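Local atomic coordinates of oxalate--CoA ligase (Arabidopsis thaliana, PDB entry 5IE2), a protein that belongs to the ANL superfamily of AMP-binding enzymes, with a large N-terminal and a smaller C-terminal domain, and binds adenosine-5'-triphosphate. Residues A60-N65 against K105-S110; K178-T183 against K372-N377. All blocks are in the same frame, centred on the assembly; numbering follows the deposited sequence.

Contact 1 (A60-N65 against K105-S110); sequences ALTFPN and KLLLTS
Ala-60 and Leu-107, followed by Leu-61 and Leu-108, pair on two neighbouring parallel strands. Ala-60 uses both of its backbone groups: its N donates to Leu-106 O (2.8 Å), and its O receives Leu-108 N (2.8 Å) in a nearly straight bond. Leu-108 O then takes Thr-62 N, and a water extends the pairing, accepting from Ser-110 N and donating to Thr-62 O. Phe-63 shows how a ring can cover the end of such a ladder. From CB, with CG swung anti to its own carbonyl carbon (chi1 -70°), the ring turns back over the partner strand. CD1 and CE1 run along the Ser-110 end, CE1 coming 3.3 Å from Ser-110 N. On the other branch CD2 and CE2 both face Leu-108 O, CE2 at 3.5 Å, and CE2 lies 3.9 Å from Leu-108 CB. The tip, CZ, reaches Thr-109 O at 3.5 Å, while Thr-109 CA sits over one ring face near the rim. Met-72 of helix 67-78 touches Leu-61 and Leu-108; Ala-117 of helix 115-123 meets Thr-62 and Leu-107. Adjacent parallel strands with helices on both faces, in the order 82-85, 58-61, 104-110, 127-132, are typical of a doubly wound, Rossmann-like alpha/beta sheet.

Contact 2 (K178-T183 against K372-N377); sequences KGVPLT and KGYKNN
Lys-178 lays the aliphatic part of its side chain over one face of the Tyr-374 ring, a CH-pi contact in which CD lies 3.6 Å from the ring centroid, displaced toward the rim nearest CZ. The ammonium group stays above the same face, but Lys-178 NZ stands too high, 5.7 Å from the Tyr-374 ring centroid, for more than a weak cation-pi attraction. CG of Tyr-374 lies anti to its carbonyl carbon (chi1 -62°), which brings the ring back to the 178-183 strand. The ring edge is occupied too: Gly-179 O lies in the ring plane, 3.6 Å from Tyr-374 CD1, and Val-180 CG2 runs alongside, 4.0 Å from Tyr-374 CE1. That same Gly-179 O accepts the one hydrogen bond joining the segments, from Lys-375 N at 3.1 Å and nearly straight (167°), though the donor approaches from well outside the carbonyl plane. Farther along, Pro-181 CD presses on Gly-373 O at 3.2 Å.

A second shell sets these groups in place. Glu-316 is hydrogen-bonded to the hydroxyl at the far end of the Tyr-374 ring, and Asn-381 OD1 to the residue's backbone N, holding it at its tip and at its main chain. Lys-375 extends away to Asp-101 O, by a hydrogen bond, and Asp-103, by a salt bridge, while Asn-377 caps helix 378-384 through Ala-380 N. The Lys-178 side chain lies about 6 Å from the bound adenosine-5'-triphosphate, and that of Tyr-374 about 6 Å from the magnesium ion. The arrangement packs the loop before helix 378-384 against the Pro-Lys-Gly end of the Ser/Thr/Gly-rich signature motif of ANL enzymes, their P-loop, beside the nucleotide pocket.

Overall arrangement
Followed from the N terminus, the chain first closes a loop at contact 1: the 39 residues between its segments include helix 67-78, strand 82-85 and helix 92-101. Contact 2 opens only later and spans 188 residues, joining strand 179-183 to the loop leading into helix 378-384. The two closures are therefore in series, neither enclosing nor crossing the other. The centres of contact 1 and contact 2 are 21 Å apart; the nearest atoms of contact 1 and contact 2 are about 10 Å apart. One spans a shorter stretch of chain and lies within a five-stranded sheet; the other brings distant parts of the sequence together near the nucleotide. A bridge between their surroundings is Asp-103, just ahead of 105-110, which pairs with Lys-375 of contact 2.

Contact 1 (A60-N65 against K105-S110)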
ATOM      1  N   ALA A  60      -3.967 -17.421  -8.261  1.00 16.64           N
ATOM      2  CA  ALA A  60      -4.765 -16.273  -7.782  1.00 15.85           C
ATOM      3  C   ALA A  60      -5.250 -16.556  -6.373  1.00 17.07           C
ATOM      4  O   ALA A  60      -5.511 -17.713  -6.019  1.00 18.17           O
ATOM      5  CB  ALA A  60      -5.990 -15.996  -8.734  1.00 16.50           C
ATOM      6  N   LEU A  61      -5.269 -15.513  -5.537  1.00 17.16           N
ATOM      7  CA  LEU A  61      -5.758 -15.661  -4.148  1.00 18.31           C
ATOM      8  C   LEU A  61      -6.860 -14.630  -3.908  1.00 17.88           C
ATOM      9  O   LEU A  61      -6.665 -13.444  -4.228  1.00 19.17           O
ATOM     10  CB  LEU A  61      -4.639 -15.432  -3.126  1.00 17.37           C
ATOM     11  CG  LEU A  61      -3.503 -16.447  -3.250  1.00 22.49           C
ATOM     12  CD1 LEU A  61      -2.399 -15.822  -4.050  1.00 22.07           C
ATOM     13  CD2 LEU A  61      -3.013 -16.864  -1.877  1.00 23.92           C
ATOM     14  N   THR A  62      -8.004 -15.025  -3.356  1.00 17.57           N
ATOM     15  CA  THR A  62      -8.902 -13.949  -2.923  1.00 19.98           C
ATOM     16  C   THR A  62      -9.461 -14.301  -1.539  1.00 20.00           C
ATOM     17  O   THR A  62     -10.145 -15.330  -1.330  1.00 20.72           O
ATOM     18  CB  THR A  62     -10.007 -13.648  -3.964  1.00 25.13           C
ATOM     19  OG1 THR A  62     -10.729 -12.471  -3.542  1.00 29.31           O
ATOM     20  CG2 THR A  62     -10.957 -14.828  -4.154  1.00 21.16           C
ATOM     21  N   PHE A  63      -9.059 -13.468  -0.580  1.00 16.91           N
ATOM     22  CA  PHE A  63      -9.324 -13.669   0.854  1.00 17.54           C
ATOM     23  C   PHE A  63      -9.561 -12.306   1.491  1.00 20.13           C
ATOM     24  O   PHE A  63      -9.009 -11.312   1.012  1.00 22.22           O
ATOM     25  CB  PHE A  63      -8.105 -14.282   1.558  1.00 15.70           C
ATOM     26  CG  PHE A  63      -7.798 -15.748   1.206  1.00 17.21           C
ATOM     27  CD1 PHE A  63      -8.102 -16.769   2.110  1.00 16.22           C
ATOM     28  CD2 PHE A  63      -7.044 -16.072   0.062  1.00 16.45           C
ATOM     29  CE1 PHE A  63      -7.767 -18.106   1.818  1.00 19.34           C
ATOM     30  CE2 PHE A  63      -6.707 -17.408  -0.256  1.00 18.35           C
ATOM     31  CZ  PHE A  63      -7.037 -18.436   0.642  1.00 19.90           C
ATOM     32  N   PRO A  64     -10.260 -12.261   2.629  1.00 20.65           N
ATOM     33  CA  PRO A  64     -10.065 -11.117   3.546  1.00 19.28           C
ATOM     34  C   PRO A  64      -8.661 -11.155   4.159  1.00 19.19           C
ATOM     35  O   PRO A  64      -7.833 -12.035   3.813  1.00 19.13           O
ATOM     36  CB  PRO A  64     -11.138 -11.333   4.656  1.00 24.53           C
ATOM     37  CG  PRO A  64     -11.963 -12.586   4.211  1.00 22.19           C
ATOM     38  CD  PRO A  64     -11.071 -13.351   3.222  1.00 21.69           C
ATOM     39  N   ASN A  65      -8.368 -10.265   5.109  1.00 19.38           N
ATOM     40  CA  ASN A  65      -7.041 -10.282   5.747  1.00 16.20           C
ATOM     41  C   ASN A  65      -7.018 -11.362   6.809  1.00 16.73           C
ATOM     42  O   ASN A  65      -7.294 -11.089   7.991  1.00 17.07           O
ATOM     43  CB  ASN A  65      -6.679  -8.925   6.377  1.00 15.20           C
ATOM     44  CG  ASN A  65      -6.281  -7.879   5.325  1.00 15.37           C
ATOM     45  OD1 ASN A  65      -6.147  -8.189   4.121  1.00 15.69           O
ATOM     46  ND2 ASN A  65      -6.098  -6.621   5.771  1.00 14.77           N
ATOM     47  N   LYS A 105      -3.650 -20.165 -13.023  1.00 24.74           N
ATOM     48  CA  LYS A 105      -3.866 -21.602 -13.241  1.00 26.71           C
ATOM     49  C   LYS A 105      -4.613 -22.241 -12.077  1.00 23.87           C
ATOM     50  O   LYS A 105      -5.005 -23.397 -12.138  1.00 24.56           O
ATOM     51  CB  LYS A 105      -2.521 -22.337 -13.435  1.00 35.18           C
ATOM     52  CG  LYS A 105      -2.054 -22.358 -14.899  1.00 42.61           C
ATOM     53  CD  LYS A 105      -0.535 -22.455 -15.046  1.00 50.35           C
ATOM     54  CE  LYS A 105      -0.106 -22.181 -16.511  1.00 65.21           C
ATOM     55  NZ  LYS A 105      -1.009 -22.845 -17.510  1.00 64.59           N
ATOM     56  N   LEU A 106      -4.778 -21.503 -10.998  1.00 20.78           N
ATOM     57  CA  LEU A 106      -5.439 -22.012  -9.780  1.00 17.87           C
ATOM     58  C   LEU A 106      -6.018 -20.807  -9.010  1.00 16.77           C
ATOM     59  O   LEU A 106      -5.380 -19.741  -8.951  1.00 19.82           O
ATOM     60  CB  LEU A 106      -4.426 -22.798  -8.899  1.00 20.92           C
ATOM     61  CG  LEU A 106      -4.878 -23.209  -7.495  1.00 22.32           C
ATOM     62  CD1 LEU A 106      -6.004 -24.231  -7.568  1.00 24.13           C
ATOM     63  CD2 LEU A 106      -3.711 -23.718  -6.622  1.00 23.62           C
ATOM     64  N   LEU A 107      -7.185 -20.977  -8.410  1.00 17.41           N
ATOM     65  CA  LEU A 107      -7.806 -19.960  -7.557  1.00 18.19           C
ATOM     66  C   LEU A 107      -7.868 -20.497  -6.140  1.00 18.12           C
ATOM     67  O   LEU A 107      -8.465 -21.551  -5.909  1.00 20.63           O
ATOM     68  CB  LEU A 107      -9.233 -19.628  -8.029  1.00 19.95           C
ATOM     69  CG  LEU A 107     -10.004 -18.727  -7.050  1.00 19.08           C
ATOM     70  CD1 LEU A 107      -9.347 -17.341  -6.929  1.00 17.30           C
ATOM     71  CD2 LEU A 107     -11.474 -18.614  -7.536  1.00 18.32           C
ATOM     72  N   LEU A 108      -7.249 -19.801  -5.178  1.00 14.85           N
ATOM     73  CA  LEU A 108      -7.396 -20.170  -3.761  1.00 14.53           C
ATOM     74  C   LEU A 108      -8.349 -19.219  -3.046  1.00 18.03           C
ATOM     75  O   LEU A 108      -8.303 -17.992  -3.269  1.00 16.95           O
ATOM     76  CB  LEU A 108      -6.032 -20.108  -3.036  1.00 16.34           C
ATOM     77  CG  LEU A 108      -4.949 -21.035  -3.597  1.00 16.61           C
ATOM     78  CD1 LEU A 108      -3.613 -20.627  -2.965  1.00 18.33           C
ATOM     79  CD2 LEU A 108      -5.357 -22.437  -3.132  1.00 18.23           C
ATOM     80  N   THR A 109      -9.201 -19.781  -2.176  1.00 18.13           N
ATOM     81  CA  THR A 109     -10.078 -18.994  -1.321  1.00 17.86           C
ATOM     82  C   THR A 109     -10.167 -19.659   0.042  1.00 18.22           C
ATOM     83  O   THR A 109      -9.664 -20.773   0.220  1.00 17.49           O
ATOM     84  CB  THR A 109     -11.560 -18.880  -1.876  1.00 19.67           C
ATOM     85  OG1 THR A 109     -12.192 -20.154  -1.730  1.00 21.42           O
ATOM     86  CG2 THR A 109     -11.637 -18.481  -3.366  1.00 17.82           C
ATOM     87  N   SER A 110     -10.861 -19.007   0.976  1.00 17.05           N
ATOM     88  CA  SER A 110     -11.211 -19.643   2.223  1.00 19.65           C
ATOM     89  C   SER A 110     -12.242 -20.728   1.975  1.00 19.46           C
ATOM     90  O   SER A 110     -12.799 -20.863   0.888  1.00 20.47           O
ATOM     91  CB  SER A 110     -11.790 -18.638   3.244  1.00 23.91           C
ATOM     92  OG  SER A 110     -13.095 -18.261   2.800  1.00 26.31           O
TER
HETATM   93  O   HOH W   1     -11.561 -16.327   0.516  1.00 22.95           O

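Contact 2 (K178-T183 against K372-N377)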
ATOM      1  N   LYS A 178      -2.376  -1.061 -14.851  1.00 41.50           N
ATOM      2  CA  LYS A 178      -1.329  -1.784 -15.599  1.00 38.86           C
ATOM      3  C   LYS A 178      -0.913  -3.018 -14.797  1.00 31.86           C
ATOM      4  O   LYS A 178      -0.866  -2.915 -13.583  1.00 30.32           O
ATOM      5  CB  LYS A 178      -0.111  -0.879 -15.842  1.00 42.10           C
ATOM      6  CG  LYS A 178      -0.228   0.156 -16.975  1.00 46.88           C
ATOM      7  CD  LYS A 178       0.998   1.060 -16.955  1.00 49.89           C
ATOM      8  CE  LYS A 178       1.232   1.741 -18.277  1.00 54.02           C
ATOM      9  NZ  LYS A 178       0.003   2.144 -19.024  1.00 56.92           N
ATOM     10  N   GLY A 179      -0.580  -4.129 -15.469  1.00 29.69           N
ATOM     11  CA  GLY A 179      -0.074  -5.345 -14.808  1.00 27.94           C
ATOM     12  C   GLY A 179       1.405  -5.316 -14.443  1.00 23.94           C
ATOM     13  O   GLY A 179       2.267  -5.084 -15.308  1.00 24.82           O
ATOM     14  N   VAL A 180       1.702  -5.583 -13.171  1.00 24.43           N
ATOM     15  CA  VAL A 180       3.045  -5.451 -12.637  1.00 20.54           C
ATOM     16  C   VAL A 180       3.580  -6.758 -12.059  1.00 19.22           C
ATOM     17  O   VAL A 180       3.151  -7.159 -11.006  1.00 18.94           O
ATOM     18  CB  VAL A 180       3.090  -4.359 -11.531  1.00 20.46           C
ATOM     19  CG1 VAL A 180       4.513  -4.162 -11.049  1.00 17.31           C
ATOM     20  CG2 VAL A 180       2.559  -3.051 -12.090  1.00 22.89           C
ATOM     21  N   PRO A 181       4.532  -7.393 -12.744  1.00 19.05           N
ATOM     22  CA  PRO A 181       5.185  -8.601 -12.227  1.00 18.90           C
ATOM     23  C   PRO A 181       6.370  -8.210 -11.348  1.00 18.24           C
ATOM     24  O   PRO A 181       7.177  -7.357 -11.738  1.00 18.77           O
ATOM     25  CB  PRO A 181       5.627  -9.354 -13.479  1.00 20.49           C
ATOM     26  CG  PRO A 181       5.842  -8.304 -14.479  1.00 24.30           C
ATOM     27  CD  PRO A 181       4.931  -7.102 -14.128  1.00 22.23           C
ATOM     28  N   LEU A 182       6.419  -8.810 -10.158  1.00 17.15           N
ATOM     29  CA  LEU A 182       7.480  -8.571  -9.182  1.00 16.86           C
ATOM     30  C   LEU A 182       8.114  -9.895  -8.791  1.00 16.91           C
ATOM     31  O   LEU A 182       7.420 -10.903  -8.673  1.00 18.26           O
ATOM     32  CB  LEU A 182       6.895  -7.895  -7.923  1.00 15.09           C
ATOM     33  CG  LEU A 182       6.213  -6.560  -8.358  1.00 15.32           C
ATOM     34  CD1 LEU A 182       5.409  -6.011  -7.123  1.00 15.38           C
ATOM     35  CD2 LEU A 182       7.249  -5.491  -8.848  1.00 17.51           C
ATOM     36  N   THR A 183       9.437  -9.882  -8.627  1.00 17.09           N
ATOM     37  CA  THR A 183      10.207 -11.091  -8.390  1.00 15.51           C
ATOM     38  C   THR A 183      10.506 -11.310  -6.888  1.00 15.42           C
ATOM     39  O   THR A 183      10.254 -10.454  -6.029  1.00 13.73           O
ATOM     40  CB  THR A 183      11.566 -11.011  -9.091  1.00 13.44           C
ATOM     41  OG1 THR A 183      12.206  -9.823  -8.605  1.00 13.82           O
ATOM     42  CG2 THR A 183      11.374 -10.899 -10.630  1.00 13.84           C
ATOM     43  N   LYS A 372      10.932  -5.216 -13.469  1.00 15.92           N
ATOM     44  CA  LYS A 372      11.684  -5.253 -14.726  1.00 21.39           C
ATOM     45  C   LYS A 372      10.860  -4.688 -15.879  1.00 22.50           C
ATOM     46  O   LYS A 372      11.393  -4.304 -16.928  1.00 21.51           O
ATOM     47  CB  LYS A 372      12.074  -6.700 -15.059  1.00 22.65           C
ATOM     48  CG  LYS A 372      13.084  -7.248 -14.081  1.00 21.89           C
ATOM     49  CD  LYS A 372      14.362  -6.350 -14.180  1.00 33.14           C
ATOM     50  CE  LYS A 372      15.456  -6.930 -13.361  1.00 32.00           C
ATOM     51  NZ  LYS A 372      16.691  -6.158 -13.518  1.00 29.33           N
ATOM     52  N   GLY A 373       9.538  -4.673 -15.708  1.00 20.64           N
ATOM     53  CA  GLY A 373       8.700  -4.166 -16.772  1.00 23.51           C
ATOM     54  C   GLY A 373       7.245  -4.633 -16.683  1.00 22.45           C
ATOM     55  O   GLY A 373       6.939  -5.677 -16.117  1.00 21.43           O
ATOM     56  N   TYR A 374       6.355  -3.835 -17.243  1.00 22.02           N
ATOM     57  CA  TYR A 374       4.942  -4.203 -17.293  1.00 21.61           C
ATOM     58  C   TYR A 374       4.743  -5.434 -18.127  1.00 24.37           C
ATOM     59  O   TYR A 374       5.495  -5.660 -19.058  1.00 25.00           O
ATOM     60  CB  TYR A 374       4.105  -3.062 -17.874  1.00 21.88           C
ATOM     61  CG  TYR A 374       4.150  -1.789 -17.060  1.00 22.19           C
ATOM     62  CD1 TYR A 374       3.512  -1.708 -15.812  1.00 21.10           C
ATOM     63  CD2 TYR A 374       4.783  -0.654 -17.565  1.00 21.23           C
ATOM     64  CE1 TYR A 374       3.558  -0.509 -15.058  1.00 21.10           C
ATOM     65  CE2 TYR A 374       4.821   0.544 -16.835  1.00 22.39           C
ATOM     66  CZ  TYR A 374       4.210   0.599 -15.596  1.00 20.80           C
ATOM     67  OH  TYR A 374       4.275   1.766 -14.894  1.00 21.03           O
ATOM     68  N   LYS A 375       3.718  -6.219 -17.800  1.00 27.60           N
ATOM     69  CA  LYS A 375       3.392  -7.420 -18.554  1.00 31.14           C
ATOM     70  C   LYS A 375       2.677  -7.055 -19.854  1.00 36.28           C
ATOM     71  O   LYS A 375       1.688  -6.329 -19.828  1.00 36.45           O
ATOM     72  CB  LYS A 375       2.520  -8.343 -17.714  1.00 30.75           C
ATOM     73  CG  LYS A 375       2.061  -9.582 -18.457  1.00 32.60           C
ATOM     74  CD  LYS A 375       1.133 -10.410 -17.614  1.00 35.34           C
ATOM     75  CE  LYS A 375       0.934 -11.756 -18.289  1.00 37.15           C
ATOM     76  NZ  LYS A 375      -0.009 -12.576 -17.515  1.00 37.23           N
ATOM     77  N   ASN A 376       3.188  -7.548 -20.972  1.00 41.76           N
ATOM     78  CA  ASN A 376       2.516  -7.344 -22.263  1.00 49.94           C
ATOM     79  C   ASN A 376       2.162  -5.883 -22.498  1.00 49.40           C
ATOM     80  O   ASN A 376       0.974  -5.530 -22.636  1.00 48.89           O
ATOM     81  CB  ASN A 376       1.233  -8.181 -22.350  1.00 56.96           C
ATOM     82  CG  ASN A 376       1.505  -9.661 -22.415  1.00 64.86           C
ATOM     83  OD1 ASN A 376       2.598 -10.096 -22.797  1.00 66.46           O
ATOM     84  ND2 ASN A 376       0.504 -10.460 -22.036  1.00 68.03           N
ATOM     85  N   ASN A 377       3.166  -5.017 -22.435  1.00 46.68           N
ATOM     86  CA  ASN A 377       2.930  -3.615 -22.749  1.00 46.63           C
ATOM     87  C   ASN A 377       4.250  -3.013 -23.184  1.00 47.31           C
ATOM     88  O   ASN A 377       4.842  -2.173 -22.487  1.00 44.69           O
ATOM     89  CB  ASN A 377       2.301  -2.852 -21.580  1.00 44.04           C
ATOM     90  CG  ASN A 377       1.778  -1.493 -22.008  1.00 44.33           C
ATOM     91  OD1 ASN A 377       2.246  -0.924 -23.012  1.00 44.89           O
ATOM     92  ND2 ASN A 377       0.797  -0.972 -21.283  1.00 43.00           N
TER